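Local atomic coordinates of AbyA5 (Verrucosispora maris, PDB entry 4YWF), a protein that catalyses acetate elimination in spirotetronate biosynthesis, as an esterase-like lyase of the alpha/beta-hydrolase superfamily. Residues E118-R123 and A131-L136; A86-V91 and G150-K155; A297-G302 and R341-A346; G240-A245 and E305-A310. The protein carries 4 engineered substitutions. All coordinates share one frame; numbering follows the deposited sequence.

Overall arrangement
Contacts 2 and 3 are buried, while contacts 1 and 4 are partly buried and lie on opposite sides of the chain's centre. Contacts 1 and 3 reach the same mixed sheet. Contact 1 pairs two of its strands by backbone hydrogen bonds, and contact 3 packs a helix on it through a tryptophan. Contact 2 joins the end of a helix and the residues after it to a loop, through an arginine and a water that bind carbonyl oxygens; contact 4 joins two loops by apolar packing. Contacts 1 and 2 touch where Lys155 packs on Trp132. Contacts 3 and 4 also touch: segment 297-302 lies on a strand next to the one that segment 240-245 follows, and Tyr298 OH reaches Ala241 O.

Contact 1 of 4, residues E118-R123 and A131-L136; sequences ERLELR and AWAAGL
Arg119 and Trp132 form a non-hydrogen-bonded pair in the antiparallel hairpin of strands 118-124 and 127-134. The hydrogen-bonded pairs on either side are Glu118 with Ala133 and Leu120 with Ala131. Their four backbone bonds belong to the tight part of the contact. Leu120 N makes a nearly straight bond to Ala131 O at 2.9 Å. Glu118 N meets Ala133 O at 2.8 Å.

The two large side chains are also closely packed. They lie side by side and point the same way. Trp132 CZ3 is 3.6 Å from Arg119 CB, and Trp132 CZ2 is 3.5 Å from Arg119 NH2. Trp132 CH2 sits over one face of the guanidinium, toward its rim, with the two planes 45° apart. The arginine bends at chi3 (-91°), which lets its end stay beside the indole. Trp132 also meets Phe107 edge-to-face, and its NE1 is hydrogen-bonded to Glu156. With a serine in place of Trp132, the guanidinium would probably be freer to turn and Glu156 would lose its indole N-H.

The other face is aliphatic and looser. Leu120 CB meets Ala131 CB at 4.1 Å. The extended Glu118 side chain crosses Leu136 at about a right angle, with OE1 3.9 Å from Leu136 CD1. The Glu118 carboxylate forms a salt bridge to Arg205; the residue as a whole is partly exposed. The backbone bonds therefore fix the register, while the faces differ: cation and indole on one, aliphatic groups and a carboxylate on the other.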
loop_
_atom_site.group_PDB
_atom_site.type_symbol
_atom_site.label_atom_id
_atom_site.label_comp_id
_atom_site.label_asym_id
_atom_site.label_seq_id
_atom_site.Cartn_x
_atom_site.Cartn_y
_atom_site.Cartn_z
ATOM N N GLU A 118 16.729 -2.719 7.296
ATOM C CA GLU A 118 16.462 -3.368 8.549
ATOM C C GLU A 118 15.016 -3.798 8.686
ATOM O O GLU A 118 14.125 -3.111 8.278
ATOM C CB GLU A 118 16.789 -2.416 9.696
ATOM C CG GLU A 118 16.610 -2.982 11.089
ATOM C CD GLU A 118 17.034 -1.969 12.171
ATOM O OE1 GLU A 118 17.886 -1.076 11.884
ATOM O OE2 GLU A 118 16.486 -2.047 13.305
ATOM N N ARG A 119 14.815 -4.937 9.296
ATOM C CA ARG A 119 13.488 -5.464 9.594
ATOM C C ARG A 119 13.006 -4.950 10.938
ATOM O O ARG A 119 13.731 -5.006 11.932
ATOM C CB ARG A 119 13.580 -6.995 9.645
ATOM C CG ARG A 119 12.386 -7.662 10.300
ATOM C CD ARG A 119 12.553 -9.165 10.355
ATOM N NE ARG A 119 11.973 -9.732 9.165
ATOM C CZ ARG A 119 12.541 -10.648 8.400
ATOM N NH1 ARG A 119 13.725 -11.196 8.722
ATOM N NH2 ARG A 119 11.880 -11.067 7.326
ATOM N N LEU A 120 11.780 -4.466 10.976
ATOM C CA LEU A 120 11.116 -4.087 12.195
ATOM C C LEU A 120 9.975 -5.103 12.423
ATOM O O LEU A 120 9.278 -5.473 11.525
ATOM C CB LEU A 120 10.524 -2.701 12.056
ATOM C CG LEU A 120 11.469 -1.574 11.631
ATOM C CD1 LEU A 120 10.681 -0.267 11.514
ATOM C CD2 LEU A 120 12.605 -1.453 12.655
ATOM N N GLU A 121 9.789 -5.531 13.656
ATOM C CA GLU A 121 8.680 -6.433 14.038
ATOM C C GLU A 121 8.007 -5.805 15.259
ATOM O O GLU A 121 8.666 -5.530 16.265
ATOM C CB GLU A 121 9.221 -7.827 14.363
ATOM C CG GLU A 121 8.131 -8.922 14.365
ATOM C CD GLU A 121 8.628 -10.319 13.920
ATOM O OE1 GLU A 121 9.649 -10.441 13.198
ATOM O OE2 GLU A 121 7.981 -11.320 14.273
ATOM N N LEU A 122 6.719 -5.519 15.138
ATOM C CA LEU A 122 5.923 -4.935 16.192
ATOM C C LEU A 122 4.911 -5.969 16.675
ATOM O O LEU A 122 4.007 -6.365 15.967
ATOM C CB LEU A 122 5.187 -3.696 15.663
ATOM C CG LEU A 122 6.075 -2.538 15.155
ATOM C CD1 LEU A 122 6.712 -2.753 13.764
ATOM C CD2 LEU A 122 5.253 -1.271 15.109
ATOM N N ARG A 123 5.077 -6.432 17.901
ATOM C CA ARG A 123 4.182 -7.421 18.469
ATOM C C ARG A 123 3.072 -6.641 19.153
ATOM O O ARG A 123 3.300 -5.967 20.160
ATOM C CB ARG A 123 4.978 -8.350 19.393
ATOM N N ALA A 131 7.778 -4.798 9.094
ATOM C CA ALA A 131 8.080 -3.657 8.233
ATOM C C ALA A 131 9.528 -3.747 7.819
ATOM O O ALA A 131 10.342 -4.429 8.484
ATOM C CB ALA A 131 7.761 -2.366 8.996
ATOM N N TRP A 132 9.870 -3.096 6.723
ATOM C CA TRP A 132 11.251 -2.969 6.289
ATOM C C TRP A 132 11.593 -1.501 6.344
ATOM O O TRP A 132 10.745 -0.679 6.009
ATOM C CB TRP A 132 11.438 -3.462 4.860
ATOM C CG TRP A 132 11.261 -4.900 4.710
ATOM C CD1 TRP A 132 10.206 -5.553 4.109
ATOM C CD2 TRP A 132 12.164 -5.921 5.165
ATOM N NE1 TRP A 132 10.409 -6.933 4.164
ATOM C CE2 TRP A 132 11.600 -7.175 4.808
ATOM C CE3 TRP A 132 13.413 -5.897 5.799
ATOM C CZ2 TRP A 132 12.217 -8.374 5.115
ATOM C CZ3 TRP A 132 14.053 -7.117 6.054
ATOM C CH2 TRP A 132 13.457 -8.319 5.708
ATOM N N ALA A 133 12.810 -1.162 6.762
ATOM C CA ALA A 133 13.189 0.235 6.906
ATOM C C ALA A 133 14.621 0.502 6.471
ATOM O O ALA A 133 15.443 -0.410 6.437
ATOM C CB ALA A 133 13.027 0.666 8.340
ATOM N N ALA A 134 14.890 1.773 6.150
ATOM C CA ALA A 134 16.255 2.195 5.835
ATOM C C ALA A 134 16.372 3.618 6.209
ATOM O O ALA A 134 15.356 4.286 6.418
ATOM C CB ALA A 134 16.595 2.022 4.376
ATOM N N GLY A 135 17.611 4.077 6.338
ATOM C CA GLY A 135 17.862 5.488 6.676
ATOM C C GLY A 135 17.636 5.788 8.147
ATOM O O GLY A 135 17.557 6.952 8.518
ATOM N N LEU A 136 17.581 4.770 9.015
ATOM C CA LEU A 136 17.449 5.007 10.443
ATOM C C LEU A 136 18.778 5.453 11.077
ATOM O O LEU A 136 19.827 5.077 10.601
ATOM C CB LEU A 136 16.983 3.729 11.194
ATOM C CG LEU A 136 15.709 3.049 10.717
ATOM C CD1 LEU A 136 15.338 1.841 11.551
ATOM C CD2 LEU A 136 14.579 4.047 10.731
#

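Contact 2 of 4, residues A86-V91 and G150-K155; sequences ARFPFV and GIVSIK
Arg87 bridges to Val152 O at the last turn of helix 76-87. The segment then passes through a cis peptide bond before Pro89. Segment 150-155 belongs to the loop after strand 143-148; in alpha/beta-hydrolases the loop at this place often contributes to the oxyanion hole.

Two guanidinium nitrogens share one acceptor. Arg87 NH2 bonds Val152 O at 2.9 Å, nearly along the C=O axis, and Arg87 NH1 adds a weak bond to the same oxygen. NH2 is also hydrogen-bonded to Asn84, its stronger polar partner. Bends at chi2 and chi3 bring the guanidinium across to the loop. Ile154 CG2 sits over one face of it, toward the rim, 3.6 Å above the plane.

A water satisfies two more carbonyls. It donates to Pro89 O at 2.8 Å and to Ile151 O at 2.9 Å, so it spans the segments. It also lies in the guanidinium plane, at the edge.

The apolar part centres on Val152. Its two methyls divide the work: Val152 CG2 is 3.5 Å from Phe88 CE2, and Val152 CG1 is 3.7 Å from Pro89 CB. That same Pro89 CB stands 3.9 Å above the centre of the Phe88 ring.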
loop_
_atom_site.group_PDB
_atom_site.type_symbol
_atom_site.label_atom_id
_atom_site.label_comp_id
_atom_site.label_asym_id
_atom_site.label_seq_id
_atom_site.Cartn_x
_atom_site.Cartn_y
_atom_site.Cartn_z
ATOM N N ALA A 86 2.372 -15.052 -7.084
ATOM C CA ALA A 86 1.788 -16.321 -6.685
ATOM C C ALA A 86 0.781 -16.262 -5.528
ATOM O O ALA A 86 -0.218 -16.988 -5.490
ATOM C CB ALA A 86 2.921 -17.254 -6.319
ATOM N N ARG A 87 1.111 -15.455 -4.529
ATOM C CA ARG A 87 0.271 -15.232 -3.356
ATOM C C ARG A 87 -0.894 -14.244 -3.612
ATOM O O ARG A 87 -1.863 -14.245 -2.893
ATOM C CB ARG A 87 1.199 -14.759 -2.197
ATOM C CG ARG A 87 0.572 -13.860 -1.183
ATOM C CD ARG A 87 0.993 -12.403 -1.128
ATOM N NE ARG A 87 0.907 -11.504 -2.260
ATOM C CZ ARG A 87 0.046 -10.494 -2.450
ATOM N NH1 ARG A 87 -1.025 -10.236 -1.650
ATOM N NH2 ARG A 87 0.255 -9.734 -3.520
ATOM N N PHE A 88 -0.789 -13.397 -4.638
ATOM C CA PHE A 88 -1.848 -12.465 -5.018
ATOM C C PHE A 88 -3.114 -13.231 -5.329
ATOM O O PHE A 88 -3.032 -14.289 -5.969
ATOM C CB PHE A 88 -1.404 -11.711 -6.244
ATOM C CG PHE A 88 -2.411 -10.773 -6.822
ATOM C CD1 PHE A 88 -3.347 -11.233 -7.755
ATOM C CD2 PHE A 88 -2.359 -9.421 -6.538
ATOM C CE1 PHE A 88 -4.252 -10.370 -8.347
ATOM C CE2 PHE A 88 -3.270 -8.561 -7.107
ATOM C CZ PHE A 88 -4.224 -9.034 -8.018
ATOM N N PRO A 89 -4.291 -12.709 -4.917
ATOM C CA PRO A 89 -4.532 -11.405 -4.264
ATOM C C PRO A 89 -4.385 -11.408 -2.717
ATOM O O PRO A 89 -4.227 -10.355 -2.085
ATOM C CB PRO A 89 -5.936 -11.077 -4.749
ATOM C CG PRO A 89 -6.648 -12.484 -4.754
ATOM C CD PRO A 89 -5.560 -13.397 -5.266
ATOM N N PHE A 90 -4.431 -12.586 -2.102
ATOM C CA PHE A 90 -4.287 -12.776 -0.652
ATOM C C PHE A 90 -4.240 -14.286 -0.339
ATOM O O PHE A 90 -4.721 -15.112 -1.098
ATOM C CB PHE A 90 -5.410 -12.108 0.187
ATOM C CG PHE A 90 -6.727 -12.805 0.108
ATOM C CD1 PHE A 90 -7.624 -12.510 -0.936
ATOM C CD2 PHE A 90 -7.092 -13.716 1.068
ATOM C CE1 PHE A 90 -8.860 -13.151 -1.038
ATOM C CE2 PHE A 90 -8.317 -14.348 0.979
ATOM C CZ PHE A 90 -9.191 -14.084 -0.085
ATOM N N VAL A 91 -3.636 -14.632 0.780
ATOM C CA VAL A 91 -3.309 -16.015 1.061
ATOM C C VAL A 91 -4.555 -16.775 1.482
ATOM O O VAL A 91 -5.146 -16.477 2.501
ATOM C CB VAL A 91 -2.212 -16.134 2.129
ATOM C CG1 VAL A 91 -2.043 -17.584 2.612
ATOM C CG2 VAL A 91 -0.895 -15.634 1.569
ATOM N N GLY A 150 -2.259 -0.691 -1.083
ATOM C CA GLY A 150 -3.621 -1.082 -0.921
ATOM C C GLY A 150 -3.788 -2.529 -0.524
ATOM O O GLY A 150 -2.897 -3.139 0.085
ATOM N N ILE A 151 -4.971 -3.051 -0.788
ATOM C CA ILE A 151 -5.431 -4.260 -0.109
ATOM C C ILE A 151 -4.811 -5.544 -0.717
ATOM O O ILE A 151 -5.039 -6.653 -0.150
ATOM C CB ILE A 151 -6.975 -4.352 -0.085
ATOM C CG1 ILE A 151 -7.519 -4.107 -1.499
ATOM C CG2 ILE A 151 -7.593 -3.377 0.936
ATOM C CD1 ILE A 151 -8.863 -4.715 -1.807
ATOM N N VAL A 152 -4.137 -5.437 -1.865
ATOM C CA VAL A 152 -3.437 -6.586 -2.436
ATOM C C VAL A 152 -1.902 -6.423 -2.446
ATOM O O VAL A 152 -1.197 -7.359 -2.793
ATOM C CB VAL A 152 -3.962 -7.028 -3.840
ATOM C CG1 VAL A 152 -5.409 -7.531 -3.748
ATOM C CG2 VAL A 152 -3.807 -5.931 -4.889
ATOM N N SER A 153 -1.399 -5.261 -2.034
ATOM C CA SER A 153 0.045 -4.890 -2.128
ATOM C C SER A 153 0.816 -5.266 -0.852
ATOM O O SER A 153 0.615 -4.664 0.190
ATOM C CB SER A 153 0.212 -3.386 -2.358
ATOM O OG SER A 153 -0.348 -2.971 -3.619
ATOM N N ILE A 154 1.706 -6.239 -0.951
ATOM C CA ILE A 154 2.624 -6.555 0.135
ATOM C C ILE A 154 3.846 -5.658 0.101
ATOM O O ILE A 154 4.157 -5.070 -0.902
ATOM C CB ILE A 154 3.072 -8.042 0.149
ATOM C CG1 ILE A 154 3.894 -8.366 -1.103
ATOM C CG2 ILE A 154 1.879 -8.929 0.428
ATOM C CD1 ILE A 154 4.700 -9.653 -0.966
ATOM N N LYS A 155 4.539 -5.595 1.222
ATOM C CA LYS A 155 5.528 -4.537 1.479
ATOM C C LYS A 155 6.821 -4.799 0.682
ATOM O O LYS A 155 7.616 -3.877 0.373
ATOM C CB LYS A 155 5.818 -4.482 3.001
ATOM C CG LYS A 155 6.285 -5.807 3.628
ATOM C CD LYS A 155 6.384 -5.776 5.169
ATOM C CE LYS A 155 6.970 -7.080 5.715
ATOM N NZ LYS A 155 6.295 -8.328 5.247
HETATM O O HOH W 1 -3.588 -9.140 0.334
#

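Contact 3 of 4, residues A297-G302 and R341-A346; sequences AYVASG and RLWTLA
Trp343 reaches from helix 337-351 to Ala297 and Val299 on strand 296-301. The short helix and strand segments run nearly antiparallel, at 166°, with axes 9.4 Å apart. This is a helix packed on the sheet of an alpha/beta-hydrolase.

Most of the contact is apolar. Trp343 has CG anti to the backbone N (chi1 -174°), which carries the indole out to the strand. Its six-membered ring does the touching. Trp343 CE3 is 3.7 Å from Val299 CG2, and Trp343 CZ3 is 3.9 Å from Ala297 CB. Val299 CG2 also meets Thr344 CG2 at 3.9 Å, so this methyl serves two helix residues. An alanine in place of Trp343 would remove the indole and is likely to open a gap over Ala297 and Val299.

The indole turns an edge to the strand backbone: Tyr298 N lies near its plane, 3.9 Å from Trp343 CH2, as a packing contact.

The hydroxyls of Thr344 and Tyr298 are bonded outside the contact. Thr344 OG1 turns to its own helix and is hydrogen-bonded to Thr340 O. Tyr298 points away from the helix, and its OH bonds Ala241 O.

Strand 296-301 runs between strands 233-239 and 322-327. Trp343 also touches Ile325 of the latter, and Thr344 touches Val237 of the former.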
loop_
_atom_site.group_PDB
_atom_site.type_symbol
_atom_site.label_atom_id
_atom_site.label_comp_id
_atom_site.label_asym_id
_atom_site.label_seq_id
_atom_site.Cartn_x
_atom_site.Cartn_y
_atom_site.Cartn_z
ATOM N N ALA A 297 -1.895 15.005 -1.574
ATOM C CA ALA A 297 -1.702 14.791 -3.023
ATOM C C ALA A 297 -2.357 13.467 -3.393
ATOM O O ALA A 297 -2.301 12.522 -2.604
ATOM C CB ALA A 297 -0.183 14.772 -3.353
ATOM N N TYR A 298 -3.012 13.431 -4.568
ATOM C CA TYR A 298 -3.797 12.307 -4.997
ATOM C C TYR A 298 -3.731 12.073 -6.509
ATOM O O TYR A 298 -4.085 12.935 -7.355
ATOM C CB TYR A 298 -5.244 12.571 -4.519
ATOM C CG TYR A 298 -6.260 11.496 -4.724
ATOM C CD1 TYR A 298 -6.673 11.106 -5.995
ATOM C CD2 TYR A 298 -6.853 10.889 -3.634
ATOM C CE1 TYR A 298 -7.638 10.123 -6.158
ATOM C CE2 TYR A 298 -7.779 9.894 -3.763
ATOM C CZ TYR A 298 -8.173 9.500 -5.020
ATOM O OH TYR A 298 -9.144 8.520 -5.117
ATOM N N VAL A 299 -3.324 10.905 -6.873
ATOM C CA VAL A 299 -3.327 10.495 -8.282
ATOM C C VAL A 299 -4.629 9.735 -8.549
ATOM O O VAL A 299 -4.842 8.639 -8.029
ATOM C CB VAL A 299 -2.168 9.578 -8.670
ATOM C CG1 VAL A 299 -2.323 9.210 -10.168
ATOM C CG2 VAL A 299 -0.804 10.217 -8.426
ATOM N N ALA A 300 -5.461 10.304 -9.417
ATOM C CA ALA A 300 -6.708 9.704 -9.784
ATOM C C ALA A 300 -6.573 9.030 -11.194
ATOM O O ALA A 300 -5.841 9.486 -12.066
ATOM C CB ALA A 300 -7.802 10.739 -9.799
ATOM N N SER A 301 -7.267 7.918 -11.348
ATOM C CA SER A 301 -7.341 7.121 -12.609
ATOM C C SER A 301 -8.707 7.388 -13.219
ATOM O O SER A 301 -9.704 7.043 -12.607
ATOM C CB SER A 301 -7.166 5.654 -12.285
ATOM O OG SER A 301 -5.813 5.452 -11.843
ATOM N N GLY A 302 -8.746 8.031 -14.386
ATOM C CA GLY A 302 -9.983 8.555 -14.986
ATOM C C GLY A 302 -11.036 7.506 -15.204
ATOM O O GLY A 302 -12.218 7.774 -15.105
ATOM N N ARG A 341 5.119 7.655 -10.448
ATOM C CA ARG A 341 6.245 7.519 -9.528
ATOM C C ARG A 341 6.969 8.878 -9.392
ATOM O O ARG A 341 7.281 9.358 -8.263
ATOM C CB ARG A 341 7.212 6.458 -10.072
ATOM N N LEU A 342 7.136 9.550 -10.526
ATOM C CA LEU A 342 7.789 10.870 -10.490
ATOM C C LEU A 342 6.916 11.943 -9.845
ATOM O O LEU A 342 7.408 12.771 -9.073
ATOM C CB LEU A 342 8.268 11.315 -11.881
ATOM C CG LEU A 342 9.511 10.489 -12.282
ATOM C CD1 LEU A 342 9.791 10.653 -13.766
ATOM C CD2 LEU A 342 10.751 10.789 -11.449
ATOM N N TRP A 343 5.627 11.954 -10.130
ATOM C CA TRP A 343 4.798 13.039 -9.591
ATOM C C TRP A 343 4.712 12.911 -8.087
ATOM O O TRP A 343 4.845 13.928 -7.368
ATOM C CB TRP A 343 3.453 13.085 -10.260
ATOM C CG TRP A 343 2.558 14.237 -9.914
ATOM C CD1 TRP A 343 2.451 15.408 -10.598
ATOM C CD2 TRP A 343 1.529 14.282 -8.896
ATOM N NE1 TRP A 343 1.453 16.187 -10.047
ATOM C CE2 TRP A 343 0.859 15.516 -9.026
ATOM C CE3 TRP A 343 1.087 13.384 -7.923
ATOM C CZ2 TRP A 343 -0.200 15.899 -8.174
ATOM C CZ3 TRP A 343 0.034 13.760 -7.085
ATOM C CH2 TRP A 343 -0.584 15.001 -7.206
ATOM N N THR A 344 4.525 11.680 -7.606
ATOM C CA THR A 344 4.337 11.413 -6.197
ATOM C C THR A 344 5.603 11.741 -5.450
ATOM O O THR A 344 5.604 12.386 -4.383
ATOM C CB THR A 344 3.861 9.970 -5.883
ATOM O OG1 THR A 344 4.738 8.970 -6.434
ATOM C CG2 THR A 344 2.500 9.750 -6.440
ATOM N N LEU A 345 6.694 11.319 -6.010
ATOM C CA LEU A 345 7.960 11.674 -5.480
ATOM C C LEU A 345 8.157 13.194 -5.328
ATOM O O LEU A 345 8.497 13.695 -4.241
ATOM C CB LEU A 345 9.040 10.997 -6.311
ATOM C CG LEU A 345 10.437 11.282 -5.860
ATOM C CD1 LEU A 345 10.616 10.836 -4.385
ATOM C CD2 LEU A 345 11.406 10.574 -6.791
ATOM N N ALA A 346 7.855 13.926 -6.389
ATOM C CA ALA A 346 8.009 15.353 -6.415
ATOM C C ALA A 346 7.156 15.978 -5.334
ATOM O O ALA A 346 7.577 16.881 -4.642
ATOM C CB ALA A 346 7.588 15.884 -7.766
#

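Contact 4 of 4, residues G240-A245 and E305-A310; sequences GAPVAA and EIIPPA
Ile307 points its side chain at the backbone of Gly240 and Ala241. Its two branches part there. CG1 lies anti to the carbonyl carbon (chi1 -50°) and comes to 3.2 Å from Gly240 O, a close approach for a carbon. CG2, anti to the backbone N, meets Ala241 O at 3.7 Å. Beyond CG1 the chain bends, and Ile307 CD1 comes to 4.1 Å from Pro242 CB. The isoleucine thus lies along three successive residues of the opposite loop.

The second patch is built on Ala245. Its CB points toward segment 305-310, and Pro308 and Ala310 point back at it. Ala245 CB is 3.8 Å from Pro308 CG and 4.0 Å from Ala310 CB. The proline meets the alanine mainly with CG, and the two alanines meet methyl to methyl.

The two segments are loops that follow neighbouring parallel strands, 233-239 and 296-301. In alpha/beta-hydrolases the loop after the later of these strands commonly carries the catalytic acid.

Polar backbone groups are bound from outside the pair. Asp311 accepts from Val243 N and Ala244 N, while Asp304 accepts from Ile306 N and Ile307 N. Between the segments themselves the contact is van der Waals packing, so the fit of the isoleucine, proline and alanine surfaces joins the loops directly, while Asp304 and Asp311 supply some of the directional bonds around them.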
loop_
_atom_site.group_PDB
_atom_site.type_symbol
_atom_site.label_atom_id
_atom_site.label_comp_id
_atom_site.label_asym_id
_atom_site.label_seq_id
_atom_site.Cartn_x
_atom_site.Cartn_y
_atom_site.Cartn_z
ATOM N N GLY A 240 -5.676 6.796 -5.890
ATOM C CA GLY A 240 -6.848 5.912 -5.868
ATOM C C GLY A 240 -7.451 5.594 -4.519
ATOM O O GLY A 240 -8.028 4.512 -4.329
ATOM N N ALA A 241 -7.312 6.496 -3.555
ATOM C CA ALA A 241 -7.793 6.227 -2.218
ATOM C C ALA A 241 -9.285 6.289 -2.248
ATOM O O ALA A 241 -9.856 7.215 -2.853
ATOM C CB ALA A 241 -7.231 7.232 -1.173
ATOM N N PRO A 242 -9.965 5.331 -1.579
ATOM C CA PRO A 242 -11.439 5.535 -1.468
ATOM C C PRO A 242 -11.812 6.624 -0.422
ATOM O O PRO A 242 -11.019 6.922 0.485
ATOM C CB PRO A 242 -11.943 4.135 -1.015
ATOM C CG PRO A 242 -10.767 3.573 -0.257
ATOM C CD PRO A 242 -9.527 4.078 -0.975
ATOM N N VAL A 243 -12.997 7.233 -0.499
ATOM C CA VAL A 243 -13.318 8.369 0.396
ATOM C C VAL A 243 -14.713 8.269 1.068
ATOM O O VAL A 243 -14.793 8.113 2.283
ATOM C CB VAL A 243 -13.236 9.688 -0.338
ATOM C CG1 VAL A 243 -13.538 10.807 0.637
ATOM C CG2 VAL A 243 -11.860 9.831 -1.014
ATOM N N ALA A 244 -15.779 8.305 0.275
ATOM C CA ALA A 244 -17.126 8.246 0.840
ATOM C C ALA A 244 -18.058 7.376 0.067
ATOM O O ALA A 244 -18.714 6.455 0.629
ATOM C CB ALA A 244 -17.716 9.686 0.935
ATOM N N ALA A 245 -18.229 7.769 -1.192
ATOM C CA ALA A 245 -19.016 7.016 -2.137
ATOM C C ALA A 245 -18.666 5.516 -2.252
ATOM O O ALA A 245 -19.569 4.683 -2.432
ATOM C CB ALA A 245 -18.959 7.629 -3.511
ATOM N N GLU A 305 -12.344 1.593 -12.076
ATOM C CA GLU A 305 -13.449 0.651 -11.813
ATOM C C GLU A 305 -13.776 0.414 -10.335
ATOM O O GLU A 305 -14.835 -0.133 -10.005
ATOM C CB GLU A 305 -13.117 -0.697 -12.449
ATOM N N ILE A 306 -12.839 0.748 -9.439
ATOM C CA ILE A 306 -12.968 0.400 -8.031
ATOM C C ILE A 306 -13.381 1.640 -7.237
ATOM O O ILE A 306 -14.202 1.578 -6.346
ATOM C CB ILE A 306 -11.651 -0.171 -7.458
ATOM C CG1 ILE A 306 -10.950 -1.117 -8.423
ATOM C CG2 ILE A 306 -11.883 -0.880 -6.156
ATOM C CD1 ILE A 306 -11.826 -2.198 -9.037
ATOM N N ILE A 307 -12.791 2.766 -7.566
ATOM C CA ILE A 307 -13.019 3.952 -6.841
ATOM C C ILE A 307 -13.971 4.832 -7.666
ATOM O O ILE A 307 -13.661 5.160 -8.802
ATOM C CB ILE A 307 -11.700 4.680 -6.575
ATOM C CG1 ILE A 307 -10.663 3.708 -5.973
ATOM C CG2 ILE A 307 -11.924 5.881 -5.662
ATOM C CD1 ILE A 307 -11.177 2.929 -4.823
ATOM N N PRO A 308 -15.128 5.195 -7.102
ATOM C CA PRO A 308 -16.046 6.064 -7.839
ATOM C C PRO A 308 -15.561 7.521 -8.045
ATOM O O PRO A 308 -14.917 8.123 -7.161
ATOM C CB PRO A 308 -17.337 6.023 -7.015
ATOM C CG PRO A 308 -17.027 5.264 -5.759
ATOM C CD PRO A 308 -15.560 4.981 -5.708
ATOM N N PRO A 309 -15.897 8.126 -9.188
ATOM C CA PRO A 309 -15.381 9.493 -9.525
ATOM C C PRO A 309 -15.792 10.534 -8.470
ATOM O O PRO A 309 -15.088 11.486 -8.210
ATOM C CB PRO A 309 -16.002 9.804 -10.931
ATOM C CG PRO A 309 -16.840 8.600 -11.290
ATOM C CD PRO A 309 -16.926 7.645 -10.126
ATOM N N ALA A 310 -16.885 10.257 -7.774
ATOM C CA ALA A 310 -17.345 11.113 -6.682
ATOM C C ALA A 310 -16.346 11.189 -5.529
ATOM O O ALA A 310 -16.449 12.069 -4.694
ATOM C CB ALA A 310 -18.703 10.611 -6.150
#